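Local atomic coordinates of LAIR1 ecotodomain from MGD21 antibody (Homo sapiens, PDB entry 7JZK), a protein that forms the LAIR1 immunoglobulin-like insert of an antibody and binds the V2 domain of a Plasmodium RIFIN. Residues Glu38-Arg41 with Asn42-Ser46. Residues are numbered along the deposited sequence; the frame is centred on the assembly and turned at random.
Sequences ERER and NYLYS
Asn42 meets Glu38 through its backbone carbonyl and one water: the water donates to Glu38 OE1 (2.7 Å) and, over a longer 3.2 Å, to Asn42 O. The extended Glu38 side chain runs alongside that of Asn42, while its OE2 is paired with Arg77 of strand 74-82. Next in order, Tyr43 has CG between its backbone N and carbonyl carbon (chi1 49°), which brings one ring face back over Arg41 CB, 4.0 Å from the ring centroid and 20° off its normal, a CH-pi contact; Arg41 CD lies 3.2 Å from Tyr43 OH. Tyr43 OH and O are hydrogen-bonded to Gln86 and Arg92 of the Rifin chain, which places this turn in the RIFIN interface. Leu44 N donates to Arg41 O (3.1 Å), closing a type I beta turn from Arg41 to Leu44 within the hairpin that joins strands 34-38 and 45-48 of the immunoglobulin domain. Leu44 O accepts from Arg39 N at 3.0 Å with an N-H...O angle of 161°. The leucine's CD1 lies 3.9 Å from Arg41 NH1 of the guanidinium, which Glu40 OE1 holds in a salt bridge. Tyr45 then forms a non-hydrogen-bonded antiparallel pair with Glu38, both side chains on the same sheet face, and its ring makes cation-pi contacts with Arg36 and with Arg92 of the Rifin chain.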
loop_
_atom_site.group_PDB
_atom_site.type_symbol
_atom_site.label_atom_id
_atom_site.label_comp_id
_atom_site.label_asym_id
_atom_site.label_seq_id
_atom_site.Cartn_x
_atom_site.Cartn_y
_atom_site.Cartn_z
ATOM N N GLU A 38 -6.313 0.686 9.454
ATOM C CA GLU A 38 -5.564 -0.559 9.252
ATOM C C GLU A 38 -6.473 -1.760 9.417
ATOM O O GLU A 38 -7.454 -1.665 10.133
ATOM C CB GLU A 38 -4.434 -0.648 10.268
ATOM C CG GLU A 38 -3.221 0.206 9.991
ATOM C CD GLU A 38 -2.146 -0.043 11.031
ATOM O OE1 GLU A 38 -1.144 0.669 11.033
ATOM O OE2 GLU A 38 -2.324 -0.957 11.833
ATOM N N ARG A 39 -6.137 -2.840 8.738
ATOM C CA ARG A 39 -6.869 -4.104 8.914
ATOM C C ARG A 39 -6.163 -4.915 9.993
ATOM O O ARG A 39 -5.365 -4.356 10.721
ATOM C CB ARG A 39 -6.943 -4.851 7.586
ATOM C CG ARG A 39 -7.718 -4.127 6.499
ATOM C CD ARG A 39 -8.753 -5.057 5.906
ATOM N NE ARG A 39 -9.631 -5.580 6.940
ATOM C CZ ARG A 39 -10.640 -6.409 6.724
ATOM N NH1 ARG A 39 -10.920 -6.819 5.502
ATOM N NH2 ARG A 39 -11.369 -6.826 7.738
ATOM N N GLU A 40 -6.425 -6.203 10.043
ATOM C CA GLU A 40 -5.783 -7.093 11.037
ATOM C C GLU A 40 -4.269 -7.045 10.838
ATOM O O GLU A 40 -3.546 -7.321 11.784
ATOM C CB GLU A 40 -6.340 -8.501 10.875
ATOM C CG GLU A 40 -7.579 -8.567 10.006
ATOM C CD GLU A 40 -7.295 -8.615 8.516
ATOM O OE1 GLU A 40 -6.161 -8.944 8.147
ATOM O OE2 GLU A 40 -8.203 -8.301 7.736
ATOM N N ARG A 41 -3.828 -6.726 9.629
ATOM C CA ARG A 41 -2.389 -6.607 9.362
ATOM C C ARG A 41 -1.972 -5.169 9.084
ATOM O O ARG A 41 -2.715 -4.470 8.400
ATOM C CB ARG A 41 -1.913 -7.702 8.412
ATOM C CG ARG A 41 -1.697 -9.039 9.102
ATOM C CD ARG A 41 -2.042 -10.224 8.228
ATOM N NE ARG A 41 -3.341 -10.098 7.591
ATOM C CZ ARG A 41 -3.890 -11.035 6.828
ATOM N NH1 ARG A 41 -5.076 -10.838 6.280
ATOM N NH2 ARG A 41 -3.245 -12.166 6.613
ATOM N N ASN A 42 -0.802 -4.786 9.584
ATOM C CA ASN A 42 -0.248 -3.413 9.506
ATOM C C ASN A 42 -0.078 -2.974 8.064
ATOM O O ASN A 42 -0.190 -1.784 7.814
ATOM C CB ASN A 42 1.173 -3.462 10.074
ATOM C CG ASN A 42 1.396 -2.634 11.315
ATOM O OD1 ASN A 42 0.519 -1.894 11.738
ATOM N ND2 ASN A 42 2.573 -2.758 11.900
ATOM N N TYR A 43 0.254 -3.902 7.187
ATOM C CA TYR A 43 0.534 -3.583 5.770
ATOM C C TYR A 43 -0.724 -3.425 4.921
ATOM O O TYR A 43 -0.592 -3.059 3.774
ATOM C CB TYR A 43 1.537 -4.595 5.221
ATOM C CG TYR A 43 1.232 -6.048 5.479
ATOM C CD1 TYR A 43 1.823 -6.722 6.532
ATOM C CD2 TYR A 43 0.387 -6.759 4.648
ATOM C CE1 TYR A 43 1.564 -8.060 6.765
ATOM C CE2 TYR A 43 0.117 -8.096 4.865
ATOM C CZ TYR A 43 0.709 -8.748 5.928
ATOM O OH TYR A 43 0.453 -10.064 6.155
ATOM N N LEU A 44 -1.880 -3.761 5.455
ATOM C CA LEU A 44 -3.143 -3.551 4.722
ATOM C C LEU A 44 -3.795 -2.307 5.313
ATOM O O LEU A 44 -4.273 -2.368 6.445
ATOM C CB LEU A 44 -3.991 -4.811 4.863
ATOM C CG LEU A 44 -3.294 -6.115 4.498
ATOM C CD1 LEU A 44 -4.141 -7.306 4.906
ATOM C CD2 LEU A 44 -2.992 -6.162 3.013
ATOM N N TYR A 45 -3.736 -1.200 4.581
ATOM C CA TYR A 45 -4.211 0.079 5.147
ATOM C C TYR A 45 -4.736 1.065 4.111
ATOM O O TYR A 45 -4.407 0.929 2.940
ATOM C CB TYR A 45 -3.109 0.695 6.011
ATOM C CG TYR A 45 -1.829 1.139 5.360
ATOM C CD1 TYR A 45 -0.639 0.502 5.652
ATOM C CD2 TYR A 45 -1.786 2.248 4.537
ATOM C CE1 TYR A 45 0.556 0.924 5.102
ATOM C CE2 TYR A 45 -0.604 2.674 3.965
ATOM C CZ TYR A 45 0.571 2.011 4.252
ATOM O OH TYR A 45 1.735 2.435 3.699
ATOM N N SER A 46 -5.515 2.048 4.558
ATOM C CA SER A 46 -5.928 3.147 3.692
ATOM C C SER A 46 -5.740 4.446 4.456
ATOM O O SER A 46 -6.146 4.555 5.622
ATOM C CB SER A 46 -7.377 2.990 3.252
ATOM O OG SER A 46 -7.479 1.977 2.258
HETATM O O HOH W 1 0.614 1.052 9.006
#